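Local coordinates for protein beta-galactoside alpha-2,6-sialyltransferase (Photobacterium sp., PDB 2Z4T) that acts as a sialyltransferase, probably moving sialic acid from a CMP-linked donor onto a galactoside such as lactose in alpha-2,6 linkage, at residues F431-M435 with L451-P456; N289-K295 with S314-W320; L129-M133 with F334-V338. All blocks are in the same frame, centred on the assembly; numbering follows the deposited sequence. Where two conformers were deposited one is given.

Contact 1 (F431-M435 with L451-P456). With C5P (cytidine-5'-monophosphate), chain C.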
loop_
_atom_site.group_PDB
_atom_site.type_symbol
_atom_site.label_atom_id
_atom_site.label_comp_id
_atom_site.label_asym_id
_atom_site.label_seq_id
_atom_site.Cartn_x
_atom_site.Cartn_y
_atom_site.Cartn_z
ATOM N N PHE A 431 3.825 7.546 9.345
ATOM C CA PHE A 431 3.406 8.773 9.977
ATOM C C PHE A 431 2.137 9.310 9.333
ATOM O O PHE A 431 1.329 9.999 9.981
ATOM C CB PHE A 431 4.534 9.809 9.927
ATOM C CG PHE A 431 4.259 11.047 10.719
ATOM C CD1 PHE A 431 4.171 11.000 12.102
ATOM C CD2 PHE A 431 4.099 12.262 10.086
ATOM C CE1 PHE A 431 3.923 12.174 12.863
ATOM C CE2 PHE A 431 3.871 13.425 10.804
ATOM C CZ PHE A 431 3.777 13.391 12.196
ATOM N N GLU A 432 1.942 9.009 8.054
ATOM C CA GLU A 432 0.743 9.555 7.454
ATOM C C GLU A 432 -0.565 8.964 7.997
ATOM O O GLU A 432 -1.620 9.588 7.870
ATOM C CB GLU A 432 0.813 9.805 5.928
ATOM C CG GLU A 432 1.627 8.909 5.067
ATOM C CD GLU A 432 3.123 9.001 5.201
ATOM O OE1 GLU A 432 3.784 9.877 4.629
ATOM O OE2 GLU A 432 3.665 8.085 5.810
ATOM N N VAL A 433 -0.501 7.837 8.711
ATOM C CA VAL A 433 -1.711 7.388 9.361
ATOM C C VAL A 433 -2.111 8.335 10.487
ATOM O O VAL A 433 -3.315 8.512 10.754
ATOM C CB VAL A 433 -1.745 5.872 9.758
ATOM C CG1 VAL A 433 -0.748 5.040 8.961
ATOM C CG2 VAL A 433 -1.625 5.653 11.231
ATOM N N LEU A 434 -1.131 8.998 11.106
ATOM C CA LEU A 434 -1.475 10.020 12.098
ATOM C C LEU A 434 -2.156 11.210 11.438
ATOM O O LEU A 434 -3.044 11.819 12.025
ATOM C CB LEU A 434 -0.281 10.493 12.945
ATOM C CG LEU A 434 0.625 9.562 13.761
ATOM C CD1 LEU A 434 0.821 10.194 15.094
ATOM C CD2 LEU A 434 0.133 8.122 13.935
ATOM N N MET A 435 -1.736 11.544 10.227
ATOM C CA MET A 435 -2.426 12.573 9.461
ATOM C C MET A 435 -3.865 12.161 9.157
ATOM O O MET A 435 -4.777 12.945 9.379
ATOM C CB MET A 435 -1.702 12.881 8.156
ATOM C CG MET A 435 -2.295 14.053 7.377
ATOM S SD MET A 435 -1.551 14.164 5.723
ATOM C CE MET A 435 -2.170 12.617 5.030
ATOM N N LEU A 451 7.810 11.763 4.315
ATOM C CA LEU A 451 6.625 12.130 5.070
ATOM C C LEU A 451 6.335 13.639 4.915
ATOM O O LEU A 451 5.170 14.049 4.870
ATOM C CB LEU A 451 6.727 11.658 6.535
ATOM C CG LEU A 451 7.674 12.403 7.488
ATOM C CD1 LEU A 451 6.985 13.648 8.082
ATOM C CD2 LEU A 451 8.225 11.483 8.597
ATOM N N TYR A 452 7.392 14.440 4.779
ATOM C CA TYR A 452 7.259 15.881 4.533
ATOM C C TYR A 452 6.786 16.255 3.130
ATOM O O TYR A 452 6.490 17.441 2.881
ATOM C CB TYR A 452 8.549 16.645 4.893
ATOM C CG TYR A 452 8.824 16.565 6.379
ATOM C CD1 TYR A 452 8.034 17.276 7.300
ATOM C CD2 TYR A 452 9.829 15.736 6.877
ATOM C CE1 TYR A 452 8.272 17.188 8.659
ATOM C CE2 TYR A 452 10.068 15.645 8.241
ATOM C CZ TYR A 452 9.286 16.363 9.130
ATOM O OH TYR A 452 9.522 16.257 10.498
ATOM N N PHE A 453 6.721 15.278 2.221
ATOM C CA PHE A 453 6.143 15.533 0.916
ATOM C C PHE A 453 4.621 15.695 1.047
ATOM O O PHE A 453 3.973 16.266 0.144
ATOM C CB PHE A 453 6.472 14.413 -0.091
ATOM C CG PHE A 453 7.922 14.406 -0.589
ATOM C CD1 PHE A 453 8.199 14.211 -1.943
ATOM C CD2 PHE A 453 8.999 14.559 0.294
ATOM C CE1 PHE A 453 9.514 14.182 -2.430
ATOM C CE2 PHE A 453 10.320 14.544 -0.164
ATOM C CZ PHE A 453 10.577 14.354 -1.546
ATOM N N THR A 454 4.060 15.223 2.166
ATOM C CA THR A 454 2.607 15.101 2.329
ATOM C C THR A 454 2.014 15.904 3.500
ATOM O O THR A 454 0.962 16.516 3.353
ATOM C CB THR A 454 2.220 13.625 2.490
ATOM O OG1 THR A 454 2.692 12.888 1.354
ATOM C CG2 THR A 454 0.720 13.449 2.629
ATOM N N ILE A 455 2.679 15.876 4.651
ATOM C CA ILE A 455 2.228 16.566 5.869
ATOM C C ILE A 455 2.050 18.062 5.603
ATOM O O ILE A 455 2.939 18.689 5.028
ATOM C CB ILE A 455 3.239 16.337 7.061
ATOM C CG1 ILE A 455 3.291 14.850 7.464
ATOM C CG2 ILE A 455 2.907 17.156 8.280
ATOM C CD1 ILE A 455 1.937 14.068 7.454
ATOM N N PRO A 456 0.897 18.632 6.024
ATOM C CA PRO A 456 0.603 20.063 5.870
ATOM C C PRO A 456 1.689 20.978 6.442
ATOM O O PRO A 456 2.170 20.769 7.559
ATOM C CB PRO A 456 -0.703 20.237 6.654
ATOM C CG PRO A 456 -1.347 18.923 6.584
ATOM C CD PRO A 456 -0.223 17.931 6.675
HETATM O O3P C5P C . 12.043 8.806 5.491
HETATM P P C5P C . 11.571 8.179 4.233
HETATM O O1P C5P C . 12.291 6.847 4.081
HETATM O O2P C5P C . 11.559 9.144 3.065
HETATM O "O5'" C5P C . 10.035 7.884 4.465
HETATM C "C5'" C5P C . 9.296 7.011 3.639
HETATM C "C4'" C5P C . 8.031 6.690 4.433
HETATM O "O4'" C5P C . 8.380 6.036 5.661
HETATM C "C3'" C5P C . 7.266 7.920 4.885
HETATM O "O3'" C5P C . 6.304 8.359 3.932
HETATM C "C2'" C5P C . 6.543 7.399 6.095
HETATM O "O2'" C5P C . 5.477 6.529 5.706
HETATM C "C1'" C5P C . 7.526 6.469 6.728
HETATM N N1 C5P C . 8.256 7.155 7.791
HETATM C C2 C5P C . 7.647 7.294 9.069
HETATM N N3 C5P C . 8.306 7.907 10.084
HETATM C C4 C5P C . 9.556 8.408 9.895
HETATM C C5 C5P C . 10.186 8.287 8.639
HETATM C C6 C5P C . 9.508 7.641 7.591
HETATM O O2 C5P C . 6.501 6.870 9.280
HETATM N N4 C5P C . 10.187 9.004 10.939
HETATM O O HOH W 1 4.354 11.195 2.424
#

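Contact 2 (N289-K295 with S314-W320). With PO4 (phosphate ion), chain I.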
loop_
_atom_site.group_PDB
_atom_site.type_symbol
_atom_site.label_atom_id
_atom_site.label_comp_id
_atom_site.label_asym_id
_atom_site.label_seq_id
_atom_site.Cartn_x
_atom_site.Cartn_y
_atom_site.Cartn_z
ATOM N N ASN A 289 -1.737 2.435 -13.580
ATOM C CA ASN A 289 -1.843 3.748 -12.937
ATOM C C ASN A 289 -0.623 4.052 -12.068
ATOM O O ASN A 289 -0.250 3.231 -11.204
ATOM C CB ASN A 289 -3.142 3.858 -12.129
ATOM C CG ASN A 289 -4.380 3.865 -13.028
ATOM O OD1 ASN A 289 -4.992 2.826 -13.264
ATOM N ND2 ASN A 289 -4.710 5.027 -13.576
ATOM N N TYR A 290 0.018 5.197 -12.329
ATOM C CA TYR A 290 1.118 5.674 -11.484
ATOM C C TYR A 290 0.599 6.641 -10.417
ATOM O O TYR A 290 0.123 7.754 -10.721
ATOM C CB TYR A 290 2.226 6.357 -12.298
ATOM C CG TYR A 290 3.030 5.420 -13.163
ATOM C CD1 TYR A 290 4.310 5.002 -12.783
ATOM C CD2 TYR A 290 2.520 4.960 -14.365
ATOM C CE1 TYR A 290 5.062 4.143 -13.594
ATOM C CE2 TYR A 290 3.245 4.112 -15.184
ATOM C CZ TYR A 290 4.512 3.704 -14.800
ATOM O OH TYR A 290 5.196 2.856 -15.630
ATOM N N HIS A 291 0.718 6.234 -9.162
ATOM C CA HIS A 291 0.276 7.078 -8.061
ATOM C C HIS A 291 1.467 7.824 -7.470
ATOM O O HIS A 291 2.189 7.288 -6.642
ATOM C CB HIS A 291 -0.444 6.233 -7.017
ATOM C CG HIS A 291 -1.572 5.435 -7.583
ATOM N ND1 HIS A 291 -1.392 4.192 -8.154
ATOM C CD2 HIS A 291 -2.889 5.717 -7.702
ATOM C CE1 HIS A 291 -2.554 3.734 -8.578
ATOM N NE2 HIS A 291 -3.478 4.643 -8.324
ATOM N N PHE A 292 1.682 9.051 -7.927
ATOM C CA PHE A 292 2.860 9.801 -7.544
ATOM C C PHE A 292 2.686 10.413 -6.165
ATOM O O PHE A 292 1.669 11.057 -5.886
ATOM C CB PHE A 292 3.138 10.911 -8.570
ATOM C CG PHE A 292 4.089 10.513 -9.697
ATOM C CD1 PHE A 292 3.893 9.356 -10.432
ATOM C CD2 PHE A 292 5.159 11.339 -10.038
ATOM C CE1 PHE A 292 4.749 9.002 -11.483
ATOM C CE2 PHE A 292 6.042 10.993 -11.090
ATOM C CZ PHE A 292 5.829 9.824 -11.815
ATOM N N LEU A 293 3.684 10.236 -5.302
ATOM C CA LEU A 293 3.707 10.954 -4.030
ATOM C C LEU A 293 3.459 12.452 -4.240
ATOM O O LEU A 293 2.720 13.086 -3.475
ATOM C CB LEU A 293 5.044 10.736 -3.315
ATOM C CG LEU A 293 5.247 11.326 -1.921
ATOM C CD1 LEU A 293 4.160 10.878 -0.958
ATOM C CD2 LEU A 293 6.628 10.966 -1.394
ATOM N N ARG A 294 4.084 13.021 -5.263
ATOM C CA ARG A 294 3.837 14.404 -5.620
ATOM C C ARG A 294 3.795 14.521 -7.134
ATOM O O ARG A 294 4.817 14.766 -7.788
ATOM C CB ARG A 294 4.902 15.325 -5.019
ATOM C CG ARG A 294 4.740 15.620 -3.509
ATOM C CD ARG A 294 3.533 16.518 -3.211
ATOM N NE ARG A 294 3.742 17.876 -3.730
ATOM C CZ ARG A 294 4.259 18.885 -3.027
ATOM N NH1 ARG A 294 4.615 18.704 -1.755
ATOM N NH2 ARG A 294 4.426 20.080 -3.589
ATOM N N LYS A 295 2.603 14.325 -7.685
ATOM C CA LYS A 295 2.368 14.441 -9.115
ATOM C C LYS A 295 2.849 15.763 -9.702
ATOM O O LYS A 295 3.322 15.801 -10.845
ATOM C CB LYS A 295 0.885 14.246 -9.413
ATOM C CG LYS A 295 0.512 14.392 -10.869
ATOM C CD LYS A 295 -0.950 14.044 -11.066
ATOM C CE LYS A 295 -1.536 14.773 -12.263
ATOM N NZ LYS A 295 -2.769 14.088 -12.731
ATOM N N SER A 314 -2.316 8.032 -17.276
ATOM C CA SER A 314 -1.999 7.066 -16.226
ATOM C C SER A 314 -1.304 7.769 -15.057
ATOM O O SER A 314 -0.945 7.136 -14.061
ATOM C CB SER A 314 -1.118 5.937 -16.752
ATOM O OG SER A 314 -1.798 5.139 -17.709
ATOM N N LEU A 315 -1.108 9.077 -15.169
ATOM C CA LEU A 315 -0.449 9.830 -14.105
ATOM C C LEU A 315 -1.481 10.268 -13.061
ATOM O O LEU A 315 -2.371 11.071 -13.360
ATOM C CB LEU A 315 0.322 11.016 -14.681
ATOM C CG LEU A 315 1.134 11.898 -13.732
ATOM C CD1 LEU A 315 2.182 11.081 -12.993
ATOM C CD2 LEU A 315 1.773 13.107 -14.479
ATOM N N LYS A 316 -1.364 9.717 -11.853
ATOM C CA LYS A 316 -2.295 10.018 -10.753
ATOM C C LYS A 316 -1.564 10.624 -9.562
ATOM O O LYS A 316 -0.354 10.429 -9.401
ATOM C CB LYS A 316 -3.057 8.747 -10.301
ATOM C CG LYS A 316 -3.852 8.021 -11.412
ATOM C CD LYS A 316 -4.841 8.998 -12.067
ATOM C CE LYS A 316 -5.410 8.456 -13.373
ATOM N NZ LYS A 316 -6.449 7.425 -13.115
ATOM N N GLN A 317 -2.288 11.380 -8.743
ATOM C CA GLN A 317 -1.764 11.851 -7.473
ATOM C C GLN A 317 -2.132 10.826 -6.410
ATOM O O GLN A 317 -3.308 10.441 -6.289
ATOM C CB GLN A 317 -2.350 13.232 -7.127
ATOM C CG GLN A 317 -2.087 13.739 -5.692
ATOM C CD GLN A 317 -0.608 13.778 -5.325
ATOM O OE1 GLN A 317 0.208 14.314 -6.072
ATOM N NE2 GLN A 317 -0.254 13.181 -4.181
ATOM N N MET A 318 -1.144 10.373 -5.643
ATOM C CA MET A 318 -1.406 9.519 -4.466
ATOM C C MET A 318 -2.488 10.174 -3.570
ATOM O O MET A 318 -2.460 11.378 -3.325
ATOM C CB MET A 318 -0.112 9.310 -3.699
ATOM C CG MET A 318 -0.019 8.041 -2.890
ATOM S SD MET A 318 1.606 7.822 -2.088
ATOM C CE MET A 318 2.543 7.159 -3.463
ATOM N N GLN A 319 -3.467 9.385 -3.137
ATOM C CA GLN A 319 -4.609 9.896 -2.361
ATOM C C GLN A 319 -4.423 9.602 -0.875
ATOM O O GLN A 319 -3.823 8.578 -0.523
ATOM C CB GLN A 319 -5.925 9.261 -2.871
ATOM C CG GLN A 319 -6.275 9.596 -4.343
ATOM C CD GLN A 319 -6.379 11.106 -4.575
ATOM O OE1 GLN A 319 -5.571 11.706 -5.307
ATOM N NE2 GLN A 319 -7.353 11.734 -3.918
ATOM N N TRP A 320 -4.940 10.491 -0.013
ATOM C CA TRP A 320 -4.902 10.307 1.461
ATOM C C TRP A 320 -6.286 10.329 2.128
ATOM O O TRP A 320 -6.439 10.680 3.315
ATOM C CB TRP A 320 -3.957 11.332 2.102
ATOM C CG TRP A 320 -2.582 11.128 1.598
ATOM C CD1 TRP A 320 -1.926 11.876 0.645
ATOM C CD2 TRP A 320 -1.707 10.051 1.935
ATOM N NE1 TRP A 320 -0.683 11.346 0.404
ATOM C CE2 TRP A 320 -0.520 10.225 1.179
ATOM C CE3 TRP A 320 -1.799 8.969 2.813
ATOM C CZ2 TRP A 320 0.569 9.351 1.277
ATOM C CZ3 TRP A 320 -0.721 8.089 2.901
ATOM C CH2 TRP A 320 0.449 8.289 2.138
HETATM P P PO4 I . -5.394 12.569 -9.923
HETATM O O1 PO4 I . -4.157 12.886 -10.734
HETATM O O2 PO4 I . -6.463 12.038 -10.865
HETATM O O3 PO4 I . -5.059 11.510 -8.904
HETATM O O4 PO4 I . -5.828 13.852 -9.238
HETATM O O HOH W 2 1.271 13.001 -1.015
#

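Contact 3 (L129-M133 with F334-V338)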
loop_
_atom_site.group_PDB
_atom_site.type_symbol
_atom_site.label_atom_id
_atom_site.label_comp_id
_atom_site.label_asym_id
_atom_site.label_seq_id
_atom_site.Cartn_x
_atom_site.Cartn_y
_atom_site.Cartn_z
ATOM N N LEU A 129 1.745 0.900 2.637
ATOM C CA LEU A 129 0.643 1.587 3.265
ATOM C C LEU A 129 -0.507 1.764 2.266
ATOM O O LEU A 129 -1.656 1.454 2.586
ATOM C CB LEU A 129 1.092 2.944 3.797
ATOM C CG LEU A 129 0.006 3.782 4.453
ATOM C CD1 LEU A 129 -0.487 3.092 5.709
ATOM C CD2 LEU A 129 0.545 5.194 4.740
ATOM N N GLN A 130 -0.196 2.238 1.064
ATOM C CA GLN A 130 -1.226 2.440 0.060
ATOM C C GLN A 130 -1.870 1.115 -0.383
ATOM O O GLN A 130 -3.097 1.047 -0.589
ATOM C CB GLN A 130 -0.660 3.187 -1.126
ATOM C CG GLN A 130 -0.325 4.621 -0.829
ATOM C CD GLN A 130 -1.540 5.572 -0.798
ATOM O OE1 GLN A 130 -1.496 6.619 -0.142
ATOM N NE2 GLN A 130 -2.600 5.231 -1.519
ATOM N N GLN A 131 -1.054 0.071 -0.505
ATOM C CA GLN A 131 -1.549 -1.241 -0.913
ATOM C C GLN A 131 -2.497 -1.789 0.137
ATOM O O GLN A 131 -3.549 -2.321 -0.211
ATOM C CB GLN A 131 -0.388 -2.221 -1.183
ATOM C CG GLN A 131 0.524 -1.804 -2.353
ATOM C CD GLN A 131 1.783 -2.662 -2.487
ATOM O OE1 GLN A 131 2.224 -3.306 -1.519
ATOM N NE2 GLN A 131 2.358 -2.703 -3.706
ATOM N N LEU A 132 -2.154 -1.623 1.418
ATOM C CA LEU A 132 -3.021 -2.019 2.513
ATOM C C LEU A 132 -4.394 -1.394 2.374
ATOM O O LEU A 132 -5.420 -2.075 2.542
ATOM C CB LEU A 132 -2.469 -1.557 3.855
ATOM C CG LEU A 132 -2.698 -2.416 5.110
ATOM C CD1 LEU A 132 -2.760 -1.591 6.361
ATOM C CD2 LEU A 132 -3.886 -3.368 5.049
ATOM N N MET A 133 -4.419 -0.093 2.115
ATOM C CA MET A 133 -5.676 0.607 1.965
ATOM C C MET A 133 -6.464 0.083 0.748
ATOM O O MET A 133 -7.679 -0.009 0.818
ATOM C CB MET A 133 -5.450 2.121 1.884
ATOM C CG MET A 133 -4.975 2.734 3.194
ATOM S SD MET A 133 -5.046 4.542 3.209
ATOM C CE MET A 133 -3.829 4.997 1.972
ATOM N N PHE A 334 -7.967 -1.599 9.696
ATOM C CA PHE A 334 -6.808 -0.852 9.235
ATOM C C PHE A 334 -5.840 -0.485 10.371
ATOM O O PHE A 334 -4.646 -0.817 10.293
ATOM C CB PHE A 334 -7.277 0.400 8.476
ATOM C CG PHE A 334 -6.165 1.262 7.968
ATOM C CD1 PHE A 334 -5.391 0.861 6.893
ATOM C CD2 PHE A 334 -5.913 2.503 8.550
ATOM C CE1 PHE A 334 -4.358 1.674 6.424
ATOM C CE2 PHE A 334 -4.884 3.329 8.087
ATOM C CZ PHE A 334 -4.105 2.913 7.026
ATOM N N LEU A 335 -6.348 0.183 11.416
ATOM C CA LEU A 335 -5.483 0.652 12.518
ATOM C C LEU A 335 -4.813 -0.522 13.208
ATOM O O LEU A 335 -3.658 -0.464 13.657
ATOM C CB LEU A 335 -6.252 1.507 13.556
ATOM C CG LEU A 335 -6.874 2.794 13.011
ATOM C CD1 LEU A 335 -7.487 3.610 14.128
ATOM C CD2 LEU A 335 -5.853 3.631 12.198
ATOM N N SER A 336 -5.574 -1.590 13.263
ATOM C CA SER A 336 -5.148 -2.799 13.876
ATOM C C SER A 336 -4.026 -3.445 13.055
ATOM O O SER A 336 -3.030 -3.889 13.613
ATOM C CB SER A 336 -6.356 -3.705 13.996
ATOM O OG SER A 336 -5.952 -4.955 14.447
ATOM N N ILE A 337 -4.162 -3.469 11.735
ATOM C CA ILE A 337 -3.095 -3.997 10.898
ATOM C C ILE A 337 -1.813 -3.147 10.915
ATOM O O ILE A 337 -0.719 -3.700 10.917
ATOM C CB ILE A 337 -3.559 -4.285 9.454
ATOM C CG1 ILE A 337 -4.634 -5.386 9.476
ATOM C CG2 ILE A 337 -2.355 -4.730 8.599
ATOM C CD1 ILE A 337 -5.299 -5.669 8.135
ATOM N N VAL A 338 -1.943 -1.819 10.918
ATOM C CA VAL A 338 -0.765 -0.950 11.046
ATOM C C VAL A 338 -0.239 -0.820 12.505
ATOM O O VAL A 338 0.784 -0.187 12.734
ATOM C CB VAL A 338 -0.963 0.468 10.380
ATOM C CG1 VAL A 338 -1.630 0.345 8.999
ATOM C CG2 VAL A 338 -1.770 1.402 11.298
#

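Contact 1 (F431-M435 with L451-P456)
The ring of Phe431 meets Ile455 at its edge: Ile455 CG1 lies near the ring plane, 3.7 Å from Phe431 CE2, while Leu451 CD1 approaches obliquely, 3.8 Å from Phe431 CD2. The same Leu451 methyl sits over the centre of one face of the Tyr452 ring. Its partner branch serves the ligand: Leu451 CD2 rests over a face of the cytosine, 3.6 Å from C4 of the nucleotide. A forked leucine suits this place because one methyl can fill the space between two aromatic rings while the other covers the base. Phe431 has its CG opposite the backbone N (chi1 -172°), which swings the ring toward 451-456. Its amide meets the ligand, Phe431 N donating to cytosine O2 at 2.8 Å.

Glu432 follows with its carboxylate at the two ribose hydroxyls. Glu432 OE1 accepts from O3' of the nucleotide at 3.0 Å, and Glu432 OE2 lies 2.4 Å from O2', a modelled length too short to trust closely. A two-oxygen acid is well matched to a vicinal diol. OE1 is gripped again by a water that donates to it and in turn accepts from Thr454 OG1, which probably helps to position the carboxylate.

Farther down the helix the contact is apolar. The Met435 chain bends at its last torsion (chi3 65°), which brings Met435 CE to 3.8 Å from Thr454 CG2. Flexible and unbranched, this methionine can touch three residues in turn: Thr454 through CE, Ile455 CD1 through CB and SD, and Pro456 CD through SD. A helix and a post-strand loop that jointly hold base and ribose, with a glutamate on the ribose hydroxyls, are characteristic of the nucleotide site of a GT-B glycosyltransferase.

Contact 2 (N289-K295 with S314-W320)
Where the two strands run out, the side-chain amide of Gln317 extends the pairing of 289-295 with 314-320 by bonding the backbone at both of its ends. Gln317 NE2 donates to Leu293 O at 3.1 Å, almost straight at 176°, although it comes from above that carbonyl plane; NE2 also reaches Met318 O, in the plane of the Met318 carbonyl, on a lone pair. Gln317 OE1 accepts from Lys295 N at 2.9 Å. Glutamine suits the place because one group must both give and receive. The chain bends at chi2 (55°), which turns the amide back toward 293-295.

Lys295 makes a second bond to the 314-320 backbone. Its extended chain crosses Leu315 obliquely, and Lys295 NZ donates to Leu315 O at 3.1 Å from above the carbonyl plane, off the lone pairs. That ammonium also holds O1 of a phosphate, probably from the crystallisation liquor, at 2.7 Å, and Gln317 N binds phosphate O3 at 2.8 Å.

Before this turn the strands form a short parallel ladder, their directions 37° apart. Tyr290 N bonds Ser314 O, Lys316 N bonds Tyr290 O, Phe292 N bonds Lys316 O and Met318 N bonds Phe292 O. On the face shared by Tyr290 and Phe292, Leu315 CD1 lies 3.7 Å from the centroid of the Phe292 ring, a CH-pi contact over the face; the branched leucine meets Lys295 with the rest. Beyond the ladder, a water donates to Leu293 O and accepts from Trp320 NE1.

Strand 288-292 is flanked by strand 222-230 on its other side, with the His291 ring stacked on Tyr230. Leu293 and Trp320 both touch Leu126 of helix 126-141, and Trp320 continues onto Glu432 and Met435 of helix 431-436.

Contact 3 (L129-M133 with F334-V338)
Segments 129-133 and 334-338, of helices 126-141 and 328-338, run roughly antiparallel, their directions 145° apart and their axes 11.3 Å from each other at closest approach. So wide a spacing has to be filled by large side chains, and Leu132 and Phe334 fill most of it. A fully extended first torsion (chi1 179°) carries the Phe334 ring across to three residues of the facing helix. Leu129 CD1 lies at its edge, near the plane, 3.9 Å from Phe334 CZ. Met133 comes obliquely, with Met133 CG 3.5 Å from Phe334 CE1 and Met133 SD 4.9 Å from the centroid of the Phe334 ring, a Met-aromatic contact 41° off the normal. Leu132 CD1 also arrives at a slant, 3.6 Å from Phe334 CD1. That methyl is shared, for Leu132 CD1 is 3.5 Å from Val338 CG1 as well, while Leu132 CD2 faces the branches of Ile337. Val338 CG1 lies over one face of the Phe334 ring from within the same helix.

Every residue that touches is buried and apolar, and no hydrogen bond crosses between the helices. Cohesion here therefore comes from close fit and exclusion of water, with the soft methionine sulfur probably adding a modest, weakly directional attraction to the ring.

How the contacts relate
The three contacts gather around the nucleotide pocket. Contact 1 builds part of it; the centres of contacts 2 and 3 each lie about 15 Å from its centre and about 18 Å from each other. Trp320 of contact 2 joins all three: Trp320 CH2 packs 3.2 Å from Glu432 CG of contact 1, and Trp320 CZ3 lies 3.7 Å from Leu129 CD2 of contact 3. Arg294 NH1 of contact 2 also reaches Phe453 O of contact 1 at 3.2 Å, a probable hydrogen bond. Leu129, of helix 126-141, packs on Glu432 and Val433, its side chain about 5 Å from the bound CMP between nearest atoms. Trp320 and Leu129 thus stand as second-shell residues beside Glu432.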